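Local coordinates for protein 3-methylornithine synthase (Methanosarcina barkeri, PDB 3T7V) that isomerises L-lysine to (3R)-3-methyl-D-ornithine by a radical S-adenosylmethionine mechanism that relies on a [4Fe-4S] cluster, a step in pyrrolysine biosynthesis, at residues Asp118-Tyr121 / Asn126-Val129; Phe64-Thr69 / Cys78-Arg83; Lys49-Tyr54 / Val264-Phe269; Leu23-Leu28 / Ser222-Ser227. All blocks are in the same frame, centred on the assembly; numbering follows the deposited sequence.

Contact 1: residues Asp118-Tyr121 / Asn126-Val129; sequences DPYY and NRFV
Helix 119-123, a short turn that follows barrel strand 110-115, packs on the first turn of helix 126-139 mainly through Arg-127 and Tyr-120. The guanidinium of Arg-127 lies flat on the Tyr-120 ring, with planes 4° apart and centres separated by 4.2 Å. The cation-pi pair is off-centre, CZ being displaced toward the rim above CE1, while Arg-127 CD sits over the ring face as a CH-pi contact, 3.7 Å from the centroid. An extended chain from CG to NE (chi3 176°) carries the group this far. The guanidinium also reaches the backbone: Arg-127 NH1 donates to Tyr-120 O over 2.8 Å at 161°, in the guanidinium plane and on a carbonyl lone pair. Glu-123 shares NH1 through a salt bridge, so both partners limit rotation of the guanidinium. Tyr-121 presents its ring edge to the second helix, CD1 lying 3.6 Å from Phe-128 N and 3.9 Å from Phe-128 CB. Asp-118 caps the short helix, its OD1 accepting from Tyr-120 N at 2.9 Å. A stacked Arg-Tyr cation-pi pair thus pins the helical arm of a beta-alpha-beta crossover between parallel strands 110-115 and 143-146, the repeating connection of a TIM barrel.

Contact 2: residues Phe64-Thr69 / Cys78-Arg83; sequences FIYFST and CYYNCR. With MD0 (5-amino-D-isoleucine), chain D; SF4 (iron/sulfur cluster), chain B.
Cys-78 O is gripped by two donors of Asn-81: the side-chain ND2 at 3.0 Å, nearly along the C=O axis, and the backbone N that closes a type I turn. Tyr-80 sits within this turn and packs against Tyr-66 and Thr-69, CG anti to the carbonyl carbon (chi1 -61°) and ring facing Tyr-66. Cys-78 SG binds FE3 of the iron-sulfur cluster at 2.3 Å and accepts from Tyr-80 N at 3.4 Å; it is the last cysteine of the radical SAM CX3CX2C motif, after Cys-71 and Cys-75. Tyr-66 and Tyr-80 form an edge-to-face pair, centroids 5.1 Å apart and planes at 72°, Tyr-66 giving the edge. Tyr-66 OH hangs over the Tyr-80 face, 3.2 Å from CD1, and is buried with no polar partner. Thr-69 CB comes up obliquely, 3.7 Å from Tyr-80 CD2. A leucine in place of Tyr-80 would probably leave Tyr-66 OH without its aromatic cover and Glu-308 and Asn-312 without their hydroxyl mate. Phe-64 offers a ring face to the bound 5-amino-D-isoleucine. Barrel strand 58-68 runs between strands 110-115 and 296-300; the cluster loop leads on from it to helix 93-103, with Arg-88 bonded to the backbone of both segments.

Contact 3: residues Lys49-Tyr54 / Val264-Phe269; sequences KVRDHY and VLRLMF
Arg-266 meets Val-50 and Arg-51 where helix 37-55, which precedes the first strand of the TIM barrel, crosses helix 258-268 on its outside. The local axes approach to 9.7 Å at 49°. From CB, the Arg-266 chain leaves with CG anti to the backbone N (chi1 176°), which brings CG within 4.0 Å of Val-50 CB. CD follows, lying 3.9 Å from Arg-51 N and beside Val-50 CG1. Bends at chi2 and chi3 then fold the chain along the facing helix, so that NE passes 3.8 Å from Arg-51 CB and the methylenes of Arg-51 lie against the guanidinium, CG over one face. NE and NH1 are satisfied by carbonyls outside the two segments: NE donates to Gly-293 O, and NH1 to Arg-272 O and Pro-270 O. Arg-51 bends away at its own chi2 and chi3, keeping its NE 6.1 Å from Arg-266 NE. Its NE and NH2 both take Asp-52 OD1, NE at 2.9 Å, and reach it from the same face of the carboxylate plane, while NH1 binds Leu-290 O and Ala-294 O. This salt bridge probably offsets the charge of Arg-51 beside Arg-266. Beside them Val-50 CG2 meets Leu-267 CD2 at 3.8 Å.

Contact 4: residues Leu23-Leu28 / Ser222-Ser227; sequences LTDNDL and SLRGMS
Ionic contact comes first: Arg-224 grips Asp-25 side-on, NE and NH2 both converging on OD1, at 2.9 Å and 3.0 Å respectively. The arginine chain bends at chi2 (-65°) and then runs out to the guanidinium. OD1 lies in the guanidinium plane, but the carboxylate is turned 54° from it, so NH2 meets the oxygen from above the carboxylate plane. The backbone supplies the next bond, a nearly straight one of 174°: Arg-224 NH2 donates to Leu-23 O over 2.9 Å, tilted above the carbonyl plane. A water 2.7 Å from both Leu-23 O and Arg-224 NH1 links the two. Apolar packing covers one guanidinium face, where Leu-28 CD1 rests 3.6 Å from NH2. A capping box of Thr-24 and Asp-27 (Asp-27 N to Thr-24 OG1, Thr-24 N to Asp-27 OD2) starts helix 25-32 and probably helps to hold the neighbouring Leu-23 O and Asp-25 in place. A leucine at Arg-224 would probably leave Asp-25 without its counter-charge and Leu-23 O without its direct donor from the neighbouring helix. Helix 258-268 packs against both segments, Val-264 on Leu-28 and Met-268 on Leu-223, while helix 216-228 backs onto barrel strand 203-210, placing helix 25-32 as an outer layer.

Overall arrangement
From the N terminus, residues 23-28 open the loop that contact 4 closes at 222-227, and residues 49-54 open the one that contact 3 closes at 264-269. The two loops cross, and their contacts touch, as Leu-265 CD2 to Leu-223 CD2 (3.4 Å) attests; together they strap the N-terminal helices onto barrel helices 216-228 and 258-268. Both loops enclose contacts 2 and 1, which follow in series: contact 2 ties the first barrel strand to the cluster loop, contact 1 a short helix to the next. These join through Ser-68 OG and Asp-118 OD2, a probable hydrogen bond. Centres of contacts 1 and 3 stand about 38 Å apart, on opposite sides of the chain's centre.

Contact 1: residues Asp118-Tyr121 / Asn126-Val129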
loop_
_atom_site.group_PDB
_atom_site.type_symbol
_atom_site.label_atom_id
_atom_site.label_comp_id
_atom_site.label_asym_id
_atom_site.label_seq_id
_atom_site.Cartn_x
_atom_site.Cartn_y
_atom_site.Cartn_z
ATOM N N ASP A 118 7.760 -12.307 -11.271
ATOM C CA ASP A 118 7.580 -13.708 -11.767
ATOM C C ASP A 118 8.393 -13.835 -13.056
ATOM O O ASP A 118 8.083 -13.135 -14.034
ATOM C CB ASP A 118 6.073 -13.873 -12.006
ATOM C CG ASP A 118 5.724 -15.215 -12.612
ATOM O OD1 ASP A 118 6.598 -15.985 -12.925
ATOM O OD2 ASP A 118 4.493 -15.389 -12.757
ATOM N N PRO A 119 9.284 -14.824 -13.091
ATOM C CA PRO A 119 10.049 -15.043 -14.320
ATOM C C PRO A 119 9.224 -15.213 -15.571
ATOM O O PRO A 119 9.649 -14.860 -16.643
ATOM C CB PRO A 119 10.806 -16.367 -14.009
ATOM C CG PRO A 119 10.908 -16.391 -12.512
ATOM C CD PRO A 119 9.678 -15.715 -11.972
ATOM N N TYR A 120 8.015 -15.802 -15.473
ATOM C CA TYR A 120 7.129 -15.937 -16.624
ATOM C C TYR A 120 6.795 -14.577 -17.264
ATOM O O TYR A 120 6.831 -14.408 -18.491
ATOM C CB TYR A 120 5.872 -16.668 -16.179
ATOM C CG TYR A 120 4.833 -16.759 -17.298
ATOM C CD1 TYR A 120 4.947 -17.711 -18.314
ATOM C CD2 TYR A 120 3.743 -15.880 -17.331
ATOM C CE1 TYR A 120 4.030 -17.783 -19.378
ATOM C CE2 TYR A 120 2.800 -15.912 -18.353
ATOM C CZ TYR A 120 2.950 -16.940 -19.345
ATOM O OH TYR A 120 2.014 -16.954 -20.346
ATOM N N TYR A 121 6.438 -13.595 -16.416
ATOM C CA TYR A 121 6.105 -12.270 -16.936
ATOM C C TYR A 121 7.355 -11.467 -17.259
ATOM O O TYR A 121 7.303 -10.646 -18.189
ATOM C CB TYR A 121 5.203 -11.509 -15.938
ATOM C CG TYR A 121 3.814 -12.085 -15.881
ATOM C CD1 TYR A 121 2.888 -11.780 -16.879
ATOM C CD2 TYR A 121 3.380 -12.947 -14.823
ATOM C CE1 TYR A 121 1.614 -12.283 -16.866
ATOM C CE2 TYR A 121 2.116 -13.504 -14.820
ATOM C CZ TYR A 121 1.219 -13.146 -15.812
ATOM O OH TYR A 121 -0.098 -13.622 -15.833
ATOM N N ASN A 126 5.582 -8.581 -22.669
ATOM C CA ASN A 126 4.336 -8.379 -23.383
ATOM C C ASN A 126 3.199 -9.225 -22.749
ATOM O O ASN A 126 2.011 -8.905 -22.872
ATOM C CB ASN A 126 4.500 -8.728 -24.839
ATOM C CG ASN A 126 5.371 -7.746 -25.533
ATOM O OD1 ASN A 126 5.307 -6.538 -25.262
ATOM N ND2 ASN A 126 6.219 -8.239 -26.394
ATOM N N ARG A 127 3.566 -10.286 -22.023
ATOM C CA ARG A 127 2.519 -11.069 -21.352
ATOM C C ARG A 127 1.869 -10.239 -20.221
ATOM O O ARG A 127 0.676 -10.355 -19.988
ATOM C CB ARG A 127 3.180 -12.276 -20.657
ATOM C CG ARG A 127 3.698 -13.307 -21.634
ATOM C CD ARG A 127 4.698 -14.322 -20.978
ATOM N NE ARG A 127 5.070 -15.322 -21.985
ATOM C CZ ARG A 127 6.087 -16.128 -21.819
ATOM N NH1 ARG A 127 6.869 -16.064 -20.764
ATOM N NH2 ARG A 127 6.315 -17.092 -22.725
ATOM N N PHE A 128 2.671 -9.389 -19.552
ATOM C CA PHE A 128 2.103 -8.538 -18.504
ATOM C C PHE A 128 1.294 -7.419 -19.156
ATOM O O PHE A 128 0.237 -7.036 -18.627
ATOM C CB PHE A 128 3.257 -7.985 -17.661
ATOM C CG PHE A 128 2.781 -6.988 -16.656
ATOM C CD1 PHE A 128 1.913 -7.350 -15.616
ATOM C CD2 PHE A 128 3.126 -5.640 -16.829
ATOM C CE1 PHE A 128 1.404 -6.407 -14.658
ATOM C CE2 PHE A 128 2.656 -4.722 -15.892
ATOM C CZ PHE A 128 1.788 -5.083 -14.827
ATOM N N VAL A 129 1.818 -6.811 -20.210
ATOM C CA VAL A 129 1.092 -5.719 -20.925
ATOM C C VAL A 129 -0.267 -6.268 -21.400
ATOM O O VAL A 129 -1.292 -5.552 -21.264
ATOM C CB VAL A 129 1.953 -5.211 -22.114
ATOM C CG1 VAL A 129 1.142 -4.137 -22.878
ATOM C CG2 VAL A 129 3.269 -4.599 -21.556
#

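Contact 2: residues Phe64-Thr69 / Cys78-Arg83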
loop_
_atom_site.group_PDB
_atom_site.type_symbol
_atom_site.label_atom_id
_atom_site.label_comp_id
_atom_site.label_asym_id
_atom_site.label_seq_id
_atom_site.Cartn_x
_atom_site.Cartn_y
_atom_site.Cartn_z
ATOM N N PHE A 64 -7.550 -5.880 -4.247
ATOM C CA PHE A 64 -6.198 -6.408 -4.411
ATOM C C PHE A 64 -6.266 -7.741 -5.125
ATOM O O PHE A 64 -6.876 -8.715 -4.621
ATOM C CB PHE A 64 -5.640 -6.621 -2.986
ATOM C CG PHE A 64 -4.217 -7.147 -3.003
ATOM C CD1 PHE A 64 -3.221 -6.368 -3.594
ATOM C CD2 PHE A 64 -3.876 -8.383 -2.466
ATOM C CE1 PHE A 64 -1.894 -6.802 -3.664
ATOM C CE2 PHE A 64 -2.533 -8.833 -2.527
ATOM C CZ PHE A 64 -1.576 -8.044 -3.128
ATOM N N ILE A 65 -5.611 -7.831 -6.262
ATOM C CA ILE A 65 -5.536 -9.071 -7.085
ATOM C C ILE A 65 -4.100 -9.478 -7.234
ATOM O O ILE A 65 -3.346 -8.938 -8.083
ATOM C CB ILE A 65 -6.165 -8.877 -8.468
ATOM C CG1 ILE A 65 -7.650 -8.381 -8.343
ATOM C CG2 ILE A 65 -6.117 -10.216 -9.251
ATOM C CD1 ILE A 65 -8.263 -8.136 -9.723
ATOM N N TYR A 66 -3.723 -10.442 -6.397
ATOM C CA TYR A 66 -2.337 -10.969 -6.413
ATOM C C TYR A 66 -2.367 -12.103 -7.428
ATOM O O TYR A 66 -2.833 -13.208 -7.140
ATOM C CB TYR A 66 -2.034 -11.467 -4.995
ATOM C CG TYR A 66 -0.568 -11.663 -4.660
ATOM C CD1 TYR A 66 0.464 -11.525 -5.568
ATOM C CD2 TYR A 66 -0.252 -12.027 -3.355
ATOM C CE1 TYR A 66 1.795 -11.647 -5.194
ATOM C CE2 TYR A 66 1.074 -12.183 -2.966
ATOM C CZ TYR A 66 2.061 -12.004 -3.905
ATOM O OH TYR A 66 3.353 -12.208 -3.427
ATOM N N PHE A 67 -1.971 -11.780 -8.681
ATOM C CA PHE A 67 -2.239 -12.687 -9.816
ATOM C C PHE A 67 -1.128 -13.711 -10.094
ATOM O O PHE A 67 -1.333 -14.646 -10.818
ATOM C CB PHE A 67 -2.563 -11.909 -11.120
ATOM C CG PHE A 67 -1.471 -11.035 -11.639
ATOM C CD1 PHE A 67 -1.430 -9.723 -11.260
ATOM C CD2 PHE A 67 -0.481 -11.519 -12.492
ATOM C CE1 PHE A 67 -0.421 -8.892 -11.694
ATOM C CE2 PHE A 67 0.574 -10.729 -12.939
ATOM C CZ PHE A 67 0.596 -9.359 -12.539
ATOM N N SER A 68 0.015 -13.513 -9.425
ATOM C CA SER A 68 1.087 -14.505 -9.468
ATOM C C SER A 68 1.944 -14.371 -8.242
ATOM O O SER A 68 2.409 -13.256 -7.929
ATOM C CB SER A 68 1.970 -14.343 -10.706
ATOM O OG SER A 68 3.029 -15.331 -10.580
ATOM N N THR A 69 2.146 -15.497 -7.528
ATOM C CA THR A 69 2.954 -15.468 -6.312
ATOM C C THR A 69 4.320 -16.040 -6.530
ATOM O O THR A 69 5.015 -16.354 -5.578
ATOM C CB THR A 69 2.270 -16.110 -5.126
ATOM O OG1 THR A 69 2.033 -17.474 -5.481
ATOM C CG2 THR A 69 0.891 -15.422 -4.819
ATOM N N CYS A 78 9.935 -11.091 3.147
ATOM C CA CYS A 78 8.734 -11.448 2.439
ATOM C C CYS A 78 8.555 -12.952 2.323
ATOM O O CYS A 78 9.484 -13.673 1.962
ATOM C CB CYS A 78 8.872 -10.883 1.011
ATOM S SG CYS A 78 7.381 -11.199 0.026
ATOM N N TYR A 79 7.352 -13.415 2.637
ATOM C CA TYR A 79 7.068 -14.873 2.552
ATOM C C TYR A 79 7.336 -15.405 1.136
ATOM O O TYR A 79 7.631 -16.609 0.988
ATOM C CB TYR A 79 5.588 -15.048 2.857
ATOM C CG TYR A 79 5.122 -16.496 2.949
ATOM C CD1 TYR A 79 5.561 -17.319 4.033
ATOM C CD2 TYR A 79 4.340 -17.019 1.963
ATOM C CE1 TYR A 79 5.112 -18.650 4.106
ATOM C CE2 TYR A 79 3.862 -18.324 2.065
ATOM C CZ TYR A 79 4.264 -19.105 3.134
ATOM O OH TYR A 79 3.802 -20.409 3.198
ATOM N N TYR A 80 7.180 -14.575 0.099
ATOM C CA TYR A 80 7.223 -15.067 -1.254
ATOM C C TYR A 80 8.623 -14.973 -1.845
ATOM O O TYR A 80 8.824 -15.294 -3.000
ATOM C CB TYR A 80 6.178 -14.269 -2.100
ATOM C CG TYR A 80 4.803 -14.477 -1.570
ATOM C CD1 TYR A 80 4.236 -13.583 -0.667
ATOM C CD2 TYR A 80 4.053 -15.549 -1.966
ATOM C CE1 TYR A 80 2.981 -13.778 -0.119
ATOM C CE2 TYR A 80 2.765 -15.754 -1.405
ATOM C CZ TYR A 80 2.262 -14.827 -0.469
ATOM O OH TYR A 80 0.992 -15.143 0.003
ATOM N N ASN A 81 9.638 -14.642 -1.026
ATOM C CA ASN A 81 11.013 -14.636 -1.564
ATOM C C ASN A 81 11.382 -15.974 -2.184
ATOM O O ASN A 81 10.886 -17.011 -1.720
ATOM C CB ASN A 81 11.985 -14.038 -0.605
ATOM C CG ASN A 81 12.532 -15.062 0.235
ATOM O OD1 ASN A 81 13.549 -15.715 -0.168
ATOM N ND2 ASN A 81 11.934 -15.254 1.364
ATOM N N CYS A 82 12.243 -15.931 -3.165
ATOM C CA CYS A 82 12.519 -17.089 -3.974
ATOM C C CYS A 82 13.138 -18.270 -3.220
ATOM O O CYS A 82 12.994 -19.435 -3.708
ATOM C CB CYS A 82 13.364 -16.677 -5.115
ATOM S SG CYS A 82 15.046 -16.272 -4.763
ATOM N N ARG A 83 13.739 -17.998 -2.070
ATOM C CA ARG A 83 14.388 -19.100 -1.295
ATOM C C ARG A 83 13.323 -19.839 -0.498
ATOM O O ARG A 83 13.635 -20.934 0.029
ATOM C CB ARG A 83 15.404 -18.529 -0.311
ATOM C CG ARG A 83 16.494 -17.767 -1.052
ATOM C CD ARG A 83 17.288 -18.690 -1.922
ATOM N NE ARG A 83 18.333 -17.935 -2.628
ATOM C CZ ARG A 83 19.437 -17.445 -2.057
ATOM N NH1 ARG A 83 19.658 -17.638 -0.750
ATOM N NH2 ARG A 83 20.337 -16.779 -2.807
HETATM C C MD0 D . -2.124 -4.067 0.518
HETATM N N MD0 D . -1.939 -6.485 0.418
HETATM O O MD0 D . -2.618 -3.046 -0.003
HETATM C CA MD0 D . -1.815 -5.248 -0.345
HETATM C CB MD0 D . -0.379 -5.126 -0.940
HETATM C CD MD0 D . 0.780 -3.938 -2.924
HETATM N NE MD0 D . 0.684 -2.778 -3.800
HETATM C CG MD0 D . -0.357 -3.906 -1.906
HETATM C CG2 MD0 D . 0.738 -4.970 0.124
HETATM O OXT MD0 D . -1.875 -4.155 1.726
HETATM FE FE1 SF4 B . 8.001 -8.234 -3.908
HETATM FE FE2 SF4 B . 9.346 -10.642 -4.321
HETATM FE FE3 SF4 B . 8.208 -10.257 -1.938
HETATM FE FE4 SF4 B . 10.382 -8.896 -2.574
HETATM S S1 SF4 B . 10.280 -11.146 -2.361
HETATM S S2 SF4 B . 8.493 -8.042 -1.646
HETATM S S3 SF4 B . 10.158 -8.524 -4.777
HETATM S S4 SF4 B . 7.115 -10.457 -3.876
#

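Contact 3: residues Lys49-Tyr54 / Val264-Phe269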
loop_
_atom_site.group_PDB
_atom_site.type_symbol
_atom_site.label_atom_id
_atom_site.label_comp_id
_atom_site.label_asym_id
_atom_site.label_seq_id
_atom_site.Cartn_x
_atom_site.Cartn_y
_atom_site.Cartn_z
ATOM N N LYS A 49 -8.742 15.525 11.791
ATOM C CA LYS A 49 -9.163 16.859 11.390
ATOM C C LYS A 49 -8.670 17.231 9.994
ATOM O O LYS A 49 -9.381 17.771 9.147
ATOM C CB LYS A 49 -8.630 17.891 12.395
ATOM C CG LYS A 49 -9.223 19.302 12.188
ATOM C CD LYS A 49 -8.682 20.359 13.154
ATOM C CE LYS A 49 -9.167 20.129 14.572
ATOM N NZ LYS A 49 -8.416 20.988 15.551
ATOM N N VAL A 50 -7.408 16.887 9.723
ATOM C CA VAL A 50 -6.784 17.208 8.436
ATOM C C VAL A 50 -7.461 16.364 7.365
ATOM O O VAL A 50 -7.879 16.896 6.333
ATOM C CB VAL A 50 -5.228 16.910 8.481
ATOM C CG1 VAL A 50 -4.618 17.190 7.118
ATOM C CG2 VAL A 50 -4.608 17.843 9.513
ATOM N N ARG A 51 -7.591 15.058 7.622
ATOM C CA ARG A 51 -8.220 14.190 6.608
ATOM C C ARG A 51 -9.680 14.602 6.319
ATOM O O ARG A 51 -10.093 14.642 5.167
ATOM C CB ARG A 51 -8.261 12.794 7.148
ATOM C CG ARG A 51 -8.571 11.695 6.138
ATOM C CD ARG A 51 -9.965 11.186 6.229
ATOM N NE ARG A 51 -10.654 11.184 7.519
ATOM C CZ ARG A 51 -10.613 10.206 8.421
ATOM N NH1 ARG A 51 -9.940 9.102 8.193
ATOM N NH2 ARG A 51 -11.292 10.302 9.557
ATOM N N ASP A 52 -10.405 15.013 7.367
ATOM C CA ASP A 52 -11.819 15.370 7.176
ATOM C C ASP A 52 -11.917 16.671 6.389
ATOM O O ASP A 52 -12.840 16.871 5.611
ATOM C CB ASP A 52 -12.518 15.530 8.543
ATOM C CG ASP A 52 -12.702 14.199 9.319
ATOM O OD1 ASP A 52 -12.491 13.068 8.793
ATOM O OD2 ASP A 52 -13.081 14.289 10.528
ATOM N N HIS A 53 -10.953 17.569 6.577
ATOM C CA HIS A 53 -10.952 18.827 5.859
ATOM C C HIS A 53 -10.891 18.608 4.380
ATOM O O HIS A 53 -11.636 19.240 3.626
ATOM C CB HIS A 53 -9.809 19.695 6.321
ATOM C CG HIS A 53 -9.772 21.039 5.622
ATOM N ND1 HIS A 53 -10.542 22.106 6.029
ATOM C CD2 HIS A 53 -9.075 21.468 4.522
ATOM C CE1 HIS A 53 -10.307 23.155 5.225
ATOM N NE2 HIS A 53 -9.424 22.784 4.307
ATOM N N TYR A 54 -9.988 17.704 3.936
ATOM C CA TYR A 54 -9.792 17.490 2.497
ATOM C C TYR A 54 -10.637 16.374 1.899
ATOM O O TYR A 54 -10.869 16.383 0.679
ATOM C CB TYR A 54 -8.318 17.211 2.204
ATOM C CG TYR A 54 -7.481 18.428 2.400
ATOM C CD1 TYR A 54 -7.621 19.498 1.544
ATOM C CD2 TYR A 54 -6.590 18.507 3.436
ATOM C CE1 TYR A 54 -6.833 20.627 1.745
ATOM C CE2 TYR A 54 -5.819 19.661 3.659
ATOM C CZ TYR A 54 -5.978 20.709 2.795
ATOM O OH TYR A 54 -5.242 21.857 2.972
ATOM N N VAL A 264 1.232 10.725 11.333
ATOM C CA VAL A 264 2.297 11.634 10.924
ATOM C C VAL A 264 2.274 11.816 9.400
ATOM O O VAL A 264 2.447 12.936 8.884
ATOM C CB VAL A 264 3.666 11.061 11.399
ATOM C CG1 VAL A 264 4.783 11.855 10.765
ATOM C CG2 VAL A 264 3.740 11.216 12.935
ATOM N N LEU A 265 2.013 10.730 8.635
ATOM C CA LEU A 265 1.928 10.884 7.166
ATOM C C LEU A 265 0.798 11.824 6.791
ATOM O O LEU A 265 0.907 12.562 5.805
ATOM C CB LEU A 265 1.613 9.495 6.495
ATOM C CG LEU A 265 2.886 8.603 6.426
ATOM C CD1 LEU A 265 2.443 7.172 5.965
ATOM C CD2 LEU A 265 3.944 9.129 5.487
ATOM N N ARG A 266 -0.316 11.712 7.505
ATOM C CA ARG A 266 -1.455 12.634 7.173
ATOM C C ARG A 266 -1.076 14.090 7.465
ATOM O O ARG A 266 -1.493 15.004 6.715
ATOM C CB ARG A 266 -2.689 12.234 7.948
ATOM C CG ARG A 266 -3.925 13.145 7.799
ATOM C CD ARG A 266 -4.316 13.328 6.338
ATOM N NE ARG A 266 -4.833 12.079 5.798
ATOM C CZ ARG A 266 -4.919 11.809 4.489
ATOM N NH1 ARG A 266 -4.536 12.661 3.570
ATOM N NH2 ARG A 266 -5.301 10.583 4.101
ATOM N N LEU A 267 -0.262 14.263 8.501
ATOM C CA LEU A 267 0.085 15.630 8.843
ATOM C C LEU A 267 1.154 16.167 7.879
ATOM O O LEU A 267 1.287 17.355 7.715
ATOM C CB LEU A 267 0.545 15.694 10.318
ATOM C CG LEU A 267 -0.546 15.345 11.362
ATOM C CD1 LEU A 267 -0.003 15.303 12.795
ATOM C CD2 LEU A 267 -1.669 16.356 11.312
ATOM N N MET A 268 1.995 15.288 7.323
ATOM C CA MET A 268 3.014 15.628 6.339
ATOM C C MET A 268 2.504 15.728 4.895
ATOM O O MET A 268 3.064 16.486 4.114
ATOM C CB MET A 268 4.154 14.585 6.310
ATOM C CG MET A 268 4.980 14.628 7.579
ATOM S SD MET A 268 6.345 13.410 7.355
ATOM C CE MET A 268 7.309 14.140 5.975
ATOM N N PHE A 269 1.540 14.873 4.511
ATOM C CA PHE A 269 0.999 14.814 3.184
ATOM C C PHE A 269 -0.527 14.977 3.262
ATOM O O PHE A 269 -1.330 14.040 3.005
ATOM C CB PHE A 269 1.281 13.410 2.595
ATOM C CG PHE A 269 2.738 13.066 2.520
ATOM C CD1 PHE A 269 3.392 12.354 3.505
ATOM C CD2 PHE A 269 3.464 13.379 1.321
ATOM C CE1 PHE A 269 4.785 12.042 3.417
ATOM C CE2 PHE A 269 4.825 13.067 1.239
ATOM C CZ PHE A 269 5.493 12.394 2.271
#

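Contact 4: residues Leu23-Leu28 / Ser222-Ser227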
loop_
_atom_site.group_PDB
_atom_site.type_symbol
_atom_site.label_atom_id
_atom_site.label_comp_id
_atom_site.label_asym_id
_atom_site.label_seq_id
_atom_site.Cartn_x
_atom_site.Cartn_y
_atom_site.Cartn_z
ATOM N N LEU A 23 5.706 20.200 9.251
ATOM C CA LEU A 23 6.297 19.611 10.413
ATOM C C LEU A 23 7.837 19.642 10.298
ATOM O O LEU A 23 8.411 19.328 9.227
ATOM C CB LEU A 23 5.781 18.175 10.527
ATOM C CG LEU A 23 4.433 18.041 11.240
ATOM C CD1 LEU A 23 3.226 18.893 10.913
ATOM C CD2 LEU A 23 4.144 16.544 11.123
ATOM N N THR A 24 8.496 20.099 11.364
ATOM C CA THR A 24 9.949 20.055 11.431
ATOM C C THR A 24 10.471 18.710 11.891
ATOM O O THR A 24 9.698 17.873 12.331
ATOM C CB THR A 24 10.435 21.114 12.442
ATOM O OG1 THR A 24 9.977 20.756 13.773
ATOM C CG2 THR A 24 9.894 22.499 12.081
ATOM N N ASP A 25 11.798 18.519 11.866
ATOM C CA ASP A 25 12.309 17.262 12.404
ATOM C C ASP A 25 12.058 17.148 13.899
ATOM O O ASP A 25 11.826 16.020 14.390
ATOM C CB ASP A 25 13.808 17.024 12.079
ATOM C CG ASP A 25 14.092 16.886 10.551
ATOM O OD1 ASP A 25 13.215 16.404 9.771
ATOM O OD2 ASP A 25 15.200 17.284 10.145
ATOM N N ASN A 26 12.154 18.257 14.639
ATOM C CA ASN A 26 11.749 18.216 16.086
ATOM C C ASN A 26 10.309 17.765 16.257
ATOM O O ASN A 26 10.032 16.981 17.215
ATOM C CB ASN A 26 12.057 19.513 16.801
ATOM C CG ASN A 26 13.551 19.609 17.171
ATOM O OD1 ASN A 26 13.978 20.637 17.506
ATOM N ND2 ASN A 26 14.305 18.534 17.051
ATOM N N ASP A 27 9.383 18.260 15.415
ATOM C CA ASP A 27 7.972 17.852 15.504
ATOM C C ASP A 27 7.899 16.335 15.237
ATOM O O ASP A 27 7.190 15.639 15.971
ATOM C CB ASP A 27 7.074 18.576 14.469
ATOM C CG ASP A 27 7.037 20.059 14.669
ATOM O OD1 ASP A 27 7.268 20.517 15.818
ATOM O OD2 ASP A 27 6.733 20.793 13.703
ATOM N N LEU A 28 8.598 15.821 14.216
ATOM C CA LEU A 28 8.589 14.330 13.920
ATOM C C LEU A 28 9.131 13.590 15.098
ATOM O O LEU A 28 8.577 12.558 15.447
ATOM C CB LEU A 28 9.368 14.015 12.633
ATOM C CG LEU A 28 8.800 14.640 11.379
ATOM C CD1 LEU A 28 9.671 14.249 10.165
ATOM C CD2 LEU A 28 7.367 14.193 11.120
ATOM N N SER A 222 13.221 8.023 6.362
ATOM C CA SER A 222 12.284 7.452 5.374
ATOM C C SER A 222 11.115 8.348 5.067
ATOM O O SER A 222 10.714 8.469 3.900
ATOM C CB SER A 222 11.785 6.113 5.851
ATOM O OG SER A 222 12.879 5.216 5.845
ATOM N N LEU A 223 10.596 9.032 6.083
ATOM C CA LEU A 223 9.519 10.009 5.812
ATOM C C LEU A 223 10.009 11.174 4.906
ATOM O O LEU A 223 9.308 11.573 3.948
ATOM C CB LEU A 223 8.951 10.617 7.127
ATOM C CG LEU A 223 8.213 9.525 7.968
ATOM C CD1 LEU A 223 7.989 10.061 9.403
ATOM C CD2 LEU A 223 6.828 9.196 7.380
ATOM N N ARG A 224 11.208 11.706 5.194
ATOM C CA ARG A 224 11.737 12.775 4.400
ATOM C C ARG A 224 12.064 12.238 2.990
ATOM O O ARG A 224 11.840 12.935 1.990
ATOM C CB ARG A 224 12.992 13.379 5.055
ATOM C CG ARG A 224 12.714 14.083 6.371
ATOM C CD ARG A 224 11.851 15.277 6.082
ATOM N NE ARG A 224 11.737 16.049 7.333
ATOM C CZ ARG A 224 10.699 16.841 7.604
ATOM N NH1 ARG A 224 9.724 16.969 6.725
ATOM N NH2 ARG A 224 10.638 17.479 8.777
ATOM N N GLY A 225 12.556 10.989 2.872
ATOM C CA GLY A 225 12.922 10.364 1.556
ATOM C C GLY A 225 11.685 10.239 0.714
ATOM O O GLY A 225 11.735 10.550 -0.513
ATOM N N MET A 226 10.603 9.809 1.329
ATOM C CA MET A 226 9.290 9.676 0.587
ATOM C C MET A 226 8.800 11.003 0.081
ATOM O O MET A 226 8.228 11.021 -1.003
ATOM C CB MET A 226 8.110 8.991 1.403
ATOM C CG MET A 226 8.229 7.473 1.487
ATOM S SD MET A 226 6.636 6.602 1.839
ATOM C CE MET A 226 6.620 7.601 3.281
ATOM N N SER A 227 9.006 12.078 0.803
ATOM C CA SER A 227 8.459 13.361 0.434
ATOM C C SER A 227 9.225 13.941 -0.753
ATOM O O SER A 227 8.636 14.663 -1.544
ATOM C CB SER A 227 8.484 14.323 1.617
ATOM O OG SER A 227 9.803 14.673 1.911
HETATM O O HOH W 1 7.298 18.214 6.993
#